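Local coordinates for C protein alpha-antigen (Streptococcus agalactiae, PDB 1YWM) that may play a role in both virulence and immunity, and is represented here by its N-terminal domain, a beta sandwich followed by an antiparallel three-helix bundle, at residues Leu45-Val48 with Lys52-Pro55; Tyr69-Gly74 with Ser82-Thr87; Arg127-Glu132 with Glu180-Leu185; Asn136-Lys141 with Glu145-Val150; Lys158-Asn163 with Asp172-Glu177. One frame throughout, in Å; residues are numbered along the deposited sequence.

Contact 1. Residues Leu45-Val48 with Lys52-Pro55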
# COMPACT_ATOMS: atom_id res chain seq x y z
N LEU A 45 1.63 4.12 3.91
CA LEU A 45 2.47 5.19 4.48
C LEU A 45 3.96 4.88 4.34
O LEU A 45 4.78 5.80 4.33
CB LEU A 45 2.12 5.43 5.94
CG LEU A 45 0.66 5.86 6.20
CD1 LEU A 45 0.44 6.13 7.67
CD2 LEU A 45 0.39 7.15 5.43
N TYR A 46 4.31 3.60 4.20
CA TYR A 46 5.71 3.24 3.90
C TYR A 46 6.17 3.96 2.63
O TYR A 46 7.27 4.56 2.59
CB TYR A 46 5.84 1.72 3.76
CG TYR A 46 7.21 1.27 3.28
CD1 TYR A 46 7.44 0.97 1.96
CD2 TYR A 46 8.29 1.17 4.19
CE1 TYR A 46 8.70 0.57 1.51
CE2 TYR A 46 9.57 0.74 3.75
CZ TYR A 46 9.75 0.45 2.41
OH TYR A 46 10.97 0.03 1.94
N ASP A 47 5.31 3.90 1.61
CA ASP A 47 5.55 4.53 0.30
C ASP A 47 5.55 6.04 0.43
O ASP A 47 6.38 6.71 -0.19
CB ASP A 47 4.50 4.12 -0.73
CG ASP A 47 4.55 2.65 -1.09
OD1 ASP A 47 3.59 2.20 -1.78
OD2 ASP A 47 5.48 1.88 -0.76
N VAL A 48 4.62 6.56 1.23
CA VAL A 48 4.58 8.01 1.48
C VAL A 48 5.85 8.55 2.10
O VAL A 48 6.38 9.56 1.65
CB VAL A 48 3.40 8.39 2.37
CG1 VAL A 48 3.39 9.90 2.63
CG2 VAL A 48 2.11 7.98 1.68
N LYS A 52 7.16 8.35 -2.52
CA LYS A 52 6.75 7.63 -3.74
C LYS A 52 5.32 7.87 -4.22
O LYS A 52 4.95 7.42 -5.32
CB LYS A 52 6.87 6.13 -3.52
CG LYS A 52 8.29 5.57 -3.50
CD LYS A 52 8.30 4.06 -3.11
CE LYS A 52 7.12 3.26 -3.70
NZ LYS A 52 7.17 3.04 -5.18
N ILE A 53 4.50 8.55 -3.42
CA ILE A 53 3.08 8.68 -3.76
C ILE A 53 2.75 10.14 -4.09
O ILE A 53 2.89 11.01 -3.23
CB ILE A 53 2.19 8.20 -2.59
CG1 ILE A 53 2.50 6.74 -2.22
CG2 ILE A 53 0.68 8.40 -2.91
CD1 ILE A 53 2.37 5.73 -3.44
N ASP A 54 2.32 10.35 -5.33
CA ASP A 54 1.79 11.61 -5.78
C ASP A 54 0.34 11.38 -6.18
O ASP A 54 0.08 10.79 -7.23
CB ASP A 54 2.57 12.10 -7.00
CG ASP A 54 1.98 13.37 -7.59
OD1 ASP A 54 2.54 13.85 -8.59
OD2 ASP A 54 0.95 13.92 -7.13
N PRO A 55 -0.61 11.80 -5.33
CA PRO A 55 -2.04 11.53 -5.59
C PRO A 55 -2.51 12.07 -6.94
O PRO A 55 -3.43 11.49 -7.53
CB PRO A 55 -2.76 12.24 -4.44
CG PRO A 55 -1.73 12.26 -3.31
CD PRO A 55 -0.40 12.53 -4.06
O HOH W 1 4.60 10.37 -1.11

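Contact 2. Residues Tyr69-Gly74 with Ser82-Thr87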
# COMPACT_ATOMS: atom_id res chain seq x y z
N TYR A 69 -5.76 17.90 -4.71
CA TYR A 69 -6.33 16.84 -3.87
C TYR A 69 -6.52 17.27 -2.44
O TYR A 69 -5.82 18.15 -1.93
CB TYR A 69 -5.47 15.57 -3.93
CG TYR A 69 -4.07 15.68 -3.39
CD1 TYR A 69 -2.98 15.84 -4.26
CD2 TYR A 69 -3.84 15.55 -2.03
CE1 TYR A 69 -1.66 15.90 -3.74
CE2 TYR A 69 -2.56 15.63 -1.51
CZ TYR A 69 -1.47 15.78 -2.37
OH TYR A 69 -0.22 15.83 -1.81
N VAL A 70 -7.48 16.64 -1.76
CA VAL A 70 -7.71 16.95 -0.35
C VAL A 70 -8.08 15.63 0.26
O VAL A 70 -8.95 14.93 -0.25
CB VAL A 70 -8.92 17.94 -0.08
CG1 VAL A 70 -8.89 18.34 1.43
CG2 VAL A 70 -8.84 19.15 -0.95
N PHE A 71 -7.41 15.31 1.36
CA PHE A 71 -7.77 14.13 2.15
C PHE A 71 -8.63 14.60 3.31
O PHE A 71 -8.43 15.69 3.86
CB PHE A 71 -6.50 13.47 2.73
CG PHE A 71 -5.59 12.85 1.70
CD1 PHE A 71 -4.38 13.45 1.36
CD2 PHE A 71 -5.92 11.63 1.10
CE1 PHE A 71 -3.51 12.87 0.42
CE2 PHE A 71 -5.05 11.04 0.14
CZ PHE A 71 -3.85 11.66 -0.18
N ARG A 72 -9.57 13.76 3.72
CA ARG A 72 -10.29 13.99 4.96
C ARG A 72 -10.11 12.72 5.78
O ARG A 72 -10.43 11.62 5.30
CB ARG A 72 -11.77 14.15 4.63
CG ARG A 72 -12.64 14.25 5.85
CD ARG A 72 -12.54 15.57 6.50
NE ARG A 72 -13.38 15.68 7.70
CZ ARG A 72 -13.33 16.72 8.51
NH1 ARG A 72 -12.53 17.75 8.21
NH2 ARG A 72 -14.11 16.76 9.60
N GLN A 73 -9.63 12.89 7.00
CA GLN A 73 -9.42 11.78 7.92
C GLN A 73 -9.67 12.27 9.33
O GLN A 73 -9.09 13.28 9.73
CB GLN A 73 -7.98 11.28 7.82
CG GLN A 73 -7.75 10.06 8.70
CD GLN A 73 -6.36 9.53 8.56
OE1 GLN A 73 -5.43 10.29 8.30
NE2 GLN A 73 -6.21 8.22 8.71
N GLY A 74 -10.51 11.57 10.08
CA GLY A 74 -10.89 12.07 11.39
C GLY A 74 -11.61 13.41 11.26
O GLY A 74 -12.54 13.53 10.46
N SER A 82 2.08 13.83 2.49
CA SER A 82 3.10 13.66 3.54
C SER A 82 2.57 13.90 4.97
O SER A 82 3.20 13.48 5.95
CB SER A 82 4.32 14.54 3.24
OG SER A 82 4.09 15.88 3.64
N GLN A 83 1.40 14.55 5.09
CA GLN A 83 0.77 14.74 6.40
C GLN A 83 -0.01 13.54 6.94
O GLN A 83 -0.41 13.54 8.13
CB GLN A 83 -0.19 15.95 6.39
CG GLN A 83 0.44 17.26 5.92
CD GLN A 83 -0.66 18.31 5.88
OE1 GLN A 83 -1.43 18.35 4.93
NE2 GLN A 83 -0.77 19.11 6.94
N LEU A 84 -0.29 12.55 6.08
CA LEU A 84 -0.99 11.35 6.53
C LEU A 84 -0.08 10.59 7.50
O LEU A 84 1.05 10.28 7.17
CB LEU A 84 -1.36 10.43 5.36
CG LEU A 84 -2.34 11.04 4.35
CD1 LEU A 84 -2.68 10.04 3.31
CD2 LEU A 84 -3.63 11.55 5.06
N GLN A 85 -0.58 10.29 8.68
CA GLN A 85 0.26 9.66 9.71
C GLN A 85 -0.44 8.52 10.43
O GLN A 85 0.16 7.80 11.22
CB GLN A 85 0.73 10.69 10.73
CG GLN A 85 1.60 11.83 10.17
CD GLN A 85 3.01 11.40 9.81
OE1 GLN A 85 3.66 10.67 10.57
NE2 GLN A 85 3.51 11.85 8.66
N SER A 86 -1.72 8.37 10.16
CA SER A 86 -2.52 7.34 10.83
C SER A 86 -3.17 6.46 9.79
O SER A 86 -3.58 6.95 8.73
CB SER A 86 -3.61 8.01 11.67
OG SER A 86 -3.03 8.73 12.75
N THR A 87 -3.29 5.17 10.08
CA THR A 87 -3.97 4.24 9.19
C THR A 87 -5.47 4.16 9.46
O THR A 87 -5.95 4.59 10.50
CB THR A 87 -3.37 2.82 9.30
OG1 THR A 87 -3.51 2.39 10.66
CG2 THR A 87 -1.87 2.85 9.04
O HOH W 2 -3.20 10.90 9.39

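Contact 3. Residues Arg127-Glu132 with Glu180-Leu185. With GOL (glycerol), chain D.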
# COMPACT_ATOMS: atom_id res chain seq x y z
N ARG A 127 7.55 -4.90 6.88
CA ARG A 127 8.77 -4.94 6.06
C ARG A 127 10.03 -5.11 6.92
O ARG A 127 10.95 -5.83 6.56
CB ARG A 127 8.87 -3.70 5.17
CG ARG A 127 7.90 -3.74 3.96
CD ARG A 127 7.89 -2.37 3.19
NE ARG A 127 6.92 -2.39 2.10
CZ ARG A 127 7.08 -3.03 0.95
NH1 ARG A 127 6.11 -2.98 0.04
NH2 ARG A 127 8.20 -3.71 0.67
N ASP A 128 10.05 -4.44 8.07
CA ASP A 128 11.15 -4.60 9.02
C ASP A 128 11.20 -6.02 9.53
O ASP A 128 12.28 -6.61 9.60
CB ASP A 128 10.93 -3.69 10.25
CG ASP A 128 11.25 -2.25 9.96
OD1 ASP A 128 11.87 -1.97 8.92
OD2 ASP A 128 10.91 -1.34 10.74
N LYS A 129 10.05 -6.55 9.92
CA LYS A 129 9.97 -7.94 10.38
C LYS A 129 10.49 -8.92 9.33
O LYS A 129 11.24 -9.88 9.63
CB LYS A 129 8.54 -8.31 10.80
CG LYS A 129 8.43 -9.61 11.56
CD LYS A 129 9.21 -9.53 12.90
CE LYS A 129 8.91 -10.70 13.83
NZ LYS A 129 9.10 -12.02 13.16
N ILE A 130 10.07 -8.72 8.09
CA ILE A 130 10.54 -9.57 7.02
C ILE A 130 12.06 -9.53 6.90
O ILE A 130 12.69 -10.58 6.73
CB ILE A 130 9.88 -9.19 5.66
CG1 ILE A 130 8.41 -9.65 5.64
CG2 ILE A 130 10.69 -9.84 4.50
CD1 ILE A 130 7.59 -9.03 4.43
N GLU A 131 12.66 -8.34 7.00
CA GLU A 131 14.13 -8.23 6.87
C GLU A 131 14.83 -8.88 8.06
O GLU A 131 15.89 -9.47 7.91
CB GLU A 131 14.59 -6.76 6.72
CG GLU A 131 14.22 -6.13 5.36
CD GLU A 131 14.57 -7.03 4.16
OE1 GLU A 131 13.67 -7.32 3.32
OE2 GLU A 131 15.76 -7.45 4.09
N GLU A 132 14.21 -8.79 9.24
CA GLU A 132 14.79 -9.43 10.43
C GLU A 132 14.80 -10.96 10.31
O GLU A 132 15.82 -11.62 10.64
CB GLU A 132 14.06 -8.98 11.69
CG GLU A 132 14.23 -7.47 11.94
CD GLU A 132 13.23 -6.91 12.94
OE1 GLU A 132 13.38 -5.72 13.28
OE2 GLU A 132 12.30 -7.63 13.36
N GLU A 180 5.34 -16.94 12.14
CA GLU A 180 5.16 -18.38 11.98
C GLU A 180 6.17 -19.02 11.03
O GLU A 180 6.71 -20.10 11.33
CB GLU A 180 3.72 -18.72 11.54
CG GLU A 180 2.70 -18.51 12.66
CD GLU A 180 3.01 -19.37 13.90
OE1 GLU A 180 3.27 -20.59 13.73
OE2 GLU A 180 3.02 -18.83 15.03
N LEU A 181 6.43 -18.38 9.89
CA LEU A 181 7.49 -18.83 8.98
C LEU A 181 8.85 -18.97 9.68
O LEU A 181 9.60 -19.94 9.46
CB LEU A 181 7.65 -17.88 7.77
CG LEU A 181 6.63 -18.03 6.62
CD1 LEU A 181 6.64 -16.75 5.73
CD2 LEU A 181 6.92 -19.28 5.79
N GLU A 182 9.19 -17.99 10.50
CA GLU A 182 10.48 -18.01 11.20
C GLU A 182 10.62 -19.25 12.08
O GLU A 182 11.70 -19.80 12.23
CB GLU A 182 10.67 -16.74 12.02
CG GLU A 182 12.06 -16.64 12.65
CD GLU A 182 12.32 -15.30 13.30
OE1 GLU A 182 13.40 -14.70 13.05
OE2 GLU A 182 11.43 -14.85 14.03
N LYS A 183 9.51 -19.71 12.62
CA LYS A 183 9.53 -20.95 13.44
C LYS A 183 9.83 -22.21 12.65
O LYS A 183 10.13 -23.25 13.25
CB LYS A 183 8.24 -21.10 14.25
CG LYS A 183 7.94 -19.95 15.19
CD LYS A 183 6.60 -20.19 15.90
CE LYS A 183 6.14 -18.99 16.74
NZ LYS A 183 4.73 -19.28 17.23
N LEU A 184 9.85 -22.13 11.31
CA LEU A 184 10.21 -23.28 10.50
C LEU A 184 11.73 -23.52 10.39
O LEU A 184 12.15 -24.53 9.84
CB LEU A 184 9.59 -23.20 9.10
CG LEU A 184 8.04 -23.17 9.09
CD1 LEU A 184 7.53 -23.02 7.63
CD2 LEU A 184 7.39 -24.41 9.75
N LEU A 185 12.53 -22.57 10.85
CA LEU A 185 13.99 -22.73 10.76
C LEU A 185 14.37 -23.91 11.66
O LEU A 185 13.85 -24.04 12.77
CB LEU A 185 14.72 -21.47 11.20
CG LEU A 185 14.52 -20.29 10.24
CD1 LEU A 185 15.07 -19.04 10.94
CD2 LEU A 185 15.26 -20.65 8.91
C1 GOL D . 14.74 -12.01 14.60
O1 GOL D . 14.54 -13.16 15.39
C2 GOL D . 13.55 -11.08 14.72
O2 GOL D . 13.07 -11.05 16.06
C3 GOL D . 12.48 -11.60 13.78
O3 GOL D . 11.45 -12.24 14.51

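Contact 4. Residues Asn136-Lys141 with Glu145-Val150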
# COMPACT_ATOMS: atom_id res chain seq x y z
N ASN A 136 18.06 -13.45 9.98
CA ASN A 136 18.15 -14.65 10.80
C ASN A 136 18.29 -15.92 9.94
O ASN A 136 19.21 -16.74 10.18
CB ASN A 136 16.92 -14.73 11.70
CG ASN A 136 16.98 -15.89 12.68
OD1 ASN A 136 18.05 -16.43 12.96
ND2 ASN A 136 15.84 -16.25 13.23
N ALA A 137 17.41 -16.08 8.96
CA ALA A 137 17.38 -17.28 8.12
C ALA A 137 18.72 -17.50 7.40
O ALA A 137 19.09 -18.64 7.15
CB ALA A 137 16.20 -17.24 7.09
N ASN A 138 19.42 -16.42 7.08
CA ASN A 138 20.69 -16.51 6.34
C ASN A 138 21.88 -16.96 7.18
O ASN A 138 22.96 -17.24 6.64
CB ASN A 138 20.95 -15.20 5.56
CG ASN A 138 20.15 -15.16 4.25
OD1 ASN A 138 20.14 -16.13 3.50
ND2 ASN A 138 19.46 -14.06 4.00
N ASP A 139 21.67 -17.10 8.47
CA ASP A 139 22.72 -17.62 9.36
C ASP A 139 23.04 -19.09 8.97
O ASP A 139 22.12 -19.91 8.92
CB ASP A 139 22.21 -17.55 10.78
CG ASP A 139 23.30 -17.74 11.80
OD1 ASP A 139 24.06 -18.73 11.66
OD2 ASP A 139 23.47 -16.95 12.74
N PRO A 140 24.29 -19.44 8.68
CA PRO A 140 24.62 -20.82 8.32
C PRO A 140 24.35 -21.85 9.40
O PRO A 140 24.45 -23.04 9.07
CB PRO A 140 26.12 -20.77 7.97
CG PRO A 140 26.61 -19.47 8.32
CD PRO A 140 25.48 -18.56 8.64
N LYS A 141 23.95 -21.46 10.62
CA LYS A 141 23.63 -22.50 11.62
C LYS A 141 22.32 -23.28 11.28
O LYS A 141 22.09 -24.38 11.82
CB LYS A 141 23.53 -21.88 13.01
CG LYS A 141 22.25 -21.06 13.26
CD LYS A 141 22.40 -20.20 14.51
CE LYS A 141 21.21 -19.24 14.68
NZ LYS A 141 21.43 -18.41 15.89
N GLU A 145 17.75 -26.44 3.77
CA GLU A 145 16.37 -26.78 3.40
C GLU A 145 15.36 -25.91 4.17
O GLU A 145 14.37 -25.42 3.59
CB GLU A 145 16.09 -28.28 3.67
CG GLU A 145 16.95 -29.26 2.86
CD GLU A 145 18.46 -29.20 3.16
OE1 GLU A 145 18.87 -29.02 4.34
OE2 GLU A 145 19.26 -29.34 2.19
N SER A 146 15.58 -25.72 5.47
CA SER A 146 14.68 -24.83 6.21
C SER A 146 14.84 -23.34 5.81
O SER A 146 13.82 -22.61 5.67
CB SER A 146 14.75 -25.04 7.73
OG SER A 146 15.95 -24.51 8.29
N ARG A 147 16.07 -22.89 5.62
CA ARG A 147 16.31 -21.52 5.15
C ARG A 147 15.50 -21.27 3.87
O ARG A 147 14.84 -20.23 3.72
CB ARG A 147 17.79 -21.31 4.85
CG ARG A 147 18.10 -19.98 4.16
CD ARG A 147 19.60 -19.77 3.88
NE ARG A 147 20.31 -20.05 5.16
CZ ARG A 147 21.02 -21.14 5.44
NH1 ARG A 147 21.18 -22.10 4.54
NH2 ARG A 147 21.58 -21.27 6.64
N THR A 148 15.59 -22.20 2.94
CA THR A 148 14.98 -22.01 1.63
C THR A 148 13.46 -21.94 1.75
O THR A 148 12.82 -21.12 1.09
CB THR A 148 15.45 -23.14 0.71
OG1 THR A 148 16.84 -22.90 0.39
CG2 THR A 148 14.71 -23.10 -0.65
N GLU A 149 12.89 -22.78 2.60
CA GLU A 149 11.44 -22.76 2.78
C GLU A 149 11.00 -21.45 3.39
O GLU A 149 9.99 -20.87 2.99
CB GLU A 149 10.99 -23.95 3.65
CG GLU A 149 9.51 -23.92 4.01
CD GLU A 149 9.09 -25.11 4.88
OE1 GLU A 149 7.88 -25.34 5.03
OE2 GLU A 149 9.99 -25.81 5.43
N VAL A 150 11.75 -20.98 4.38
CA VAL A 150 11.43 -19.71 5.04
C VAL A 150 11.57 -18.54 4.05
O VAL A 150 10.65 -17.69 3.93
CB VAL A 150 12.25 -19.49 6.32
CG1 VAL A 150 12.10 -18.01 6.86
CG2 VAL A 150 11.81 -20.53 7.41

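Contact 5. Residues Lys158-Asn163 with Asp172-Glu177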
# COMPACT_ATOMS: atom_id res chain seq x y z
N LYS A 158 6.54 -10.58 0.33
CA LYS A 158 7.14 -9.31 -0.11
C LYS A 158 6.65 -8.93 -1.51
O LYS A 158 6.32 -7.78 -1.77
CB LYS A 158 8.68 -9.39 -0.04
CG LYS A 158 9.45 -8.23 -0.73
CD LYS A 158 9.74 -7.10 0.22
CE LYS A 158 10.92 -6.17 -0.24
NZ LYS A 158 11.09 -5.96 -1.73
N THR A 159 6.59 -9.90 -2.41
CA THR A 159 6.06 -9.65 -3.77
C THR A 159 4.61 -9.11 -3.72
O THR A 159 4.26 -8.15 -4.41
CB THR A 159 6.16 -10.95 -4.60
OG1 THR A 159 7.55 -11.25 -4.78
CG2 THR A 159 5.65 -10.74 -6.02
N ASP A 160 3.82 -9.71 -2.84
CA ASP A 160 2.42 -9.36 -2.65
C ASP A 160 2.25 -7.90 -2.16
O ASP A 160 1.52 -7.12 -2.77
CB ASP A 160 1.82 -10.38 -1.68
CG ASP A 160 0.32 -10.19 -1.47
OD1 ASP A 160 -0.36 -9.58 -2.31
OD2 ASP A 160 -0.25 -10.65 -0.47
N ILE A 161 2.99 -7.52 -1.12
CA ILE A 161 2.85 -6.17 -0.59
C ILE A 161 3.51 -5.14 -1.51
O ILE A 161 3.14 -3.96 -1.47
CB ILE A 161 3.29 -6.03 0.88
CG1 ILE A 161 4.80 -6.33 1.06
CG2 ILE A 161 2.37 -6.90 1.81
CD1 ILE A 161 5.31 -6.05 2.50
N ASP A 162 4.47 -5.56 -2.33
CA ASP A 162 5.11 -4.62 -3.25
C ASP A 162 4.13 -4.27 -4.36
O ASP A 162 4.13 -3.16 -4.88
CB ASP A 162 6.39 -5.21 -3.88
CG ASP A 162 7.58 -5.15 -2.96
OD1 ASP A 162 8.61 -5.80 -3.25
OD2 ASP A 162 7.58 -4.46 -1.92
N ASN A 163 3.32 -5.23 -4.72
CA ASN A 163 2.47 -5.08 -5.91
C ASN A 163 1.01 -4.73 -5.64
O ASN A 163 0.36 -4.11 -6.47
CB ASN A 163 2.57 -6.34 -6.77
CG ASN A 163 3.95 -6.49 -7.42
OD1 ASN A 163 4.61 -5.51 -7.73
ND2 ASN A 163 4.38 -7.73 -7.65
N ASP A 172 -1.38 -6.77 9.35
CA ASP A 172 -1.16 -7.37 10.66
C ASP A 172 -1.23 -8.90 10.60
O ASP A 172 -0.46 -9.59 11.29
CB ASP A 172 -2.14 -6.81 11.71
CG ASP A 172 -1.90 -5.33 12.02
OD1 ASP A 172 -0.85 -4.76 11.63
OD2 ASP A 172 -2.73 -4.64 12.64
N SER A 173 -2.11 -9.44 9.78
CA SER A 173 -2.17 -10.89 9.61
C SER A 173 -0.89 -11.45 8.94
O SER A 173 -0.42 -12.56 9.27
CB SER A 173 -3.45 -11.32 8.89
OG SER A 173 -3.39 -11.08 7.50
N LYS A 174 -0.30 -10.67 8.04
CA LYS A 174 0.94 -11.10 7.38
C LYS A 174 2.13 -11.06 8.37
O LYS A 174 3.09 -11.80 8.22
CB LYS A 174 1.22 -10.25 6.11
CG LYS A 174 0.27 -10.55 4.97
CD LYS A 174 0.45 -9.53 3.88
CE LYS A 174 -0.34 -9.82 2.59
NZ LYS A 174 -1.40 -10.87 2.64
N ILE A 175 2.08 -10.16 9.36
CA ILE A 175 3.12 -10.12 10.37
C ILE A 175 3.12 -11.44 11.14
O ILE A 175 4.20 -12.01 11.42
CB ILE A 175 2.96 -8.91 11.33
CG1 ILE A 175 3.31 -7.62 10.59
CG2 ILE A 175 3.89 -9.06 12.57
CD1 ILE A 175 2.97 -6.33 11.37
N VAL A 176 1.91 -11.92 11.46
CA VAL A 176 1.73 -13.21 12.12
C VAL A 176 2.25 -14.33 11.22
O VAL A 176 2.96 -15.22 11.71
CB VAL A 176 0.25 -13.50 12.53
CG1 VAL A 176 0.10 -14.94 13.10
CG2 VAL A 176 -0.25 -12.48 13.53
N GLU A 177 1.89 -14.31 9.92
CA GLU A 177 2.44 -15.31 9.00
C GLU A 177 3.99 -15.34 9.01
O GLU A 177 4.61 -16.43 8.90
CB GLU A 177 1.92 -15.11 7.57
CG GLU A 177 0.42 -15.40 7.42
CD GLU A 177 -0.11 -15.05 6.03
OE1 GLU A 177 0.69 -14.99 5.08
OE2 GLU A 177 -1.34 -14.84 5.89

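Contact 1. Residues Leu45-Val48 with Lys52-Pro55
The backbone N of K52 donates to O of D47 at 3.0 Å with a nearly straight N-H...O angle of 161°, so the chain folds back on the short helix 45-49 through a bond from the residue five positions on. One residue further, a water continues the link: it accepts from I53 N at 2.9 Å and donates only weakly to V48 O, 3.4 Å away. The side chains centre on D47, which both K52 and I53 touch. I53 swings its CG1 branch beside its own backbone N (chi1 -58°) and lays it against the helix, where CG1 meets D47 CB at 3.6 Å and CG2 of V48 at 4.1 Å, the valine crossing it at about a right angle. K52 crosses D47 obliquely, its methylene CE lying 3.6 Å from D47 OD2. The bend at chi3 brings CE in, and that at chi4 points the ammonium away, leaving K52 NZ 4.9 Å from D47 OD2; the attraction between these two charges is therefore probably modest. D47 OD1 has a further, long and weak ion pair with K34. The short helix follows strand 40-44 and joins both halves of the structure: Y46 leans on T124 and R127 of helix 124-137, L45 rests on L84, and beyond I53 the proline P55 packs on Y69 and F71 of strand 66-73.

Contact 2. Residues Tyr69-Gly74 with Ser82-Thr87
Across one face of the fibronectin-like beta sheet, the loop leading from strand 76-78 into strand 88-97 sets L84 and S86 against F71 and Q73 of strand 66-73. L84 points its CD1 methyl straight at the phenyl ring of F71: the methyl carbon stands 3.9 Å from the ring centroid of F71 and 7° off its normal, a CH-pi contact over the middle of the face. The other methyl, CD2, lies between the root of the F71 ring and Q73 OE1, 3.9 Å from the latter. Q73 reaches the loop with a fully extended chain, trans from chi1 (-176°) onward, which carries the amide outward. There NE2 donates to S86 O at 2.9 Å along an almost straight N-H line (172°), approaching from above the carbonyl plane while S86 O stays in the plane of the amide. A water gives to Q73 OE1 at 2.6 Å and accepts from Q85 N at 2.8 Å. Both ends of the amide are thus engaged, which fixes its rotation. Within the loop, Q85 NE2 returns to S82 O at 3.2 Å. F71 also packs on L92 and L118, and L84 on I120. The arrangement is a connection from an edge strand that crosses the adjacent strand 66-73 to reach strand 88-97, its leucine in the apolar layer of a fibronectin-like beta sandwich.

Contact 3. Residues Arg127-Glu132 with Glu180-Leu185
K129 and E182 reach toward each other at the surface of the three-helix bundle, bridging its first helix, 124-137, and its third, 168-182. The two side chains have different shapes. E182 turns CG to the far side from its own N (chi1 -174°) and runs out extended, carrying its carboxylate toward helix 124-137. K129 leaves its helix in the same direction, but bends at chi2 and again at chi4, which brings its ammonium round to the glutamate. The direct K129 NZ to E182 OE2 distance is 3.8 Å, a long salt bridge; the stronger partner of NZ is N179 OD1 of helix 168-182. A glycerol molecule, probably from the crystallisation liquor, bridges the charges from the side. Its O3 accepts from K129 NZ at 2.7 Å and donates to E182 OE2, also at 2.7 Å, so one hydroxyl relays the ion pair. The second hydroxyl, O1, donates to E182 OE1 at 3.0 Å, and the glycerol therefore straddles both carboxylate oxygens. E132 also borders the glycerol, with CB lying 3.7 Å from glycerol C3. E182 OE1 is further gripped by N136 ND2, while the aliphatic part of E182 rests on V133. E182 to L185 form a type I beta turn, with L185 N bonded to E182 O at 3.2 Å. Alongside, K183 NZ forms a salt bridge with E180 OE2 at 2.8 Å, meeting that oxygen on its syn side and 27° out of the carboxylate plane.

Contact 4. Residues Asn136-Lys141 with Glu145-Val150
R147 NE donates to A137 O at 2.7 Å, and NH2 of the same guanidinium donates to D139 O, likewise at 2.7 Å. One side chain of helix 144-163 thus holds two backbone carbonyls around the turn that follows helix 124-137. Both bonds are bent, with N-H...O angles near 142°. D139 O lies in the guanidinium plane at its edge, whereas A137 O is tilted out of that plane; seen from the acceptors, NH2 stands above the carbonyl plane of D139. The chain of R147 leaves its helix with CG anti to the backbone N (chi1 172°) and extends through CD, its CG passing 3.4 Å from A137 O; the turn at chi3 then swings NE onto that oxygen. N138 crosses this chain at about a right angle: its OD1 comes within 3.7 Å of R147 CD, and its amide lies almost parallel to the guanidinium plane, 10° apart. P140 CA also approaches R147 NH2, at 3.5 Å. The turn is held from within as well, D139 OD1 accepting from K141 N at 2.9 Å in an Asx turn. Below the polar layer, A137 CB meets V150 CG1 at 4.2 Å, joining the apolar faces of both helices. R147 NH2 has a weak further bond to W142 O. An arginine of the second helix, bound to carbonyls that follow the first, here holds the turn of an alpha-alpha hairpin between the first two helices of an antiparallel three-helix bundle.

Contact 5. Residues Lys158-Asn163 with Asp172-Glu177
A buried salt bridge with an apolar flank joins D160 of helix 144-163 to K174 of helix 168-182, the second and third helices of the bundle, near the turn that connects them. D160 OD2 and K174 NZ are 3.3 Å apart, and the neighbouring methylene K174 CE is as near to OD2, at 3.2 Å, so the oxygen sits beside the last bend of the lysine chain. That chain is extended as far as CE, and chi4 (14°, nearly eclipsed) turns NZ round beside the carboxylate. The aspartate crosses the lysine at about a right angle. Its stronger partner is elsewhere: D160 OD1 makes a salt bridge with K166 NZ and accepts from N164 ND2, both in the interhelical turn. K174 has a second, long and weak ion pair with D170. I161 slides along the lysine in the opposite direction, its CG2 methyl lying 3.9 Å from K174 CD, while it also packs on L126 and R127 of helix 124-137. Within helix 144-163, K158 NZ pairs with the syn lone pair of D162 OD1 at 2.9 Å, and the other oxygen of D162 binds R127. An ion pair with an isoleucine packed along the lysine methylenes links two antiparallel helices next to their connecting turn in this three-helix bundle.

How the contacts relate
From the N terminus, contact 1 closes a three-residue connection at the end of helix 45-49, and contact 2, next in series, spans the hairpin of strands 66-73 and 76-78. The two pack on each other within the beta sandwich. The chain then enters the bundle, where contact 3 closes a long loop of 47 residues between its first and third helices. Contacts 4 and 5 lie one after the other within that loop: the former joins helices one and two, the latter two and three. The N136-E182 bond ties contact 4 to contact 3, and R127 with D162 ties contact 5 to it. Contact 1, packing on helix 124-137, joins sandwich to bundle.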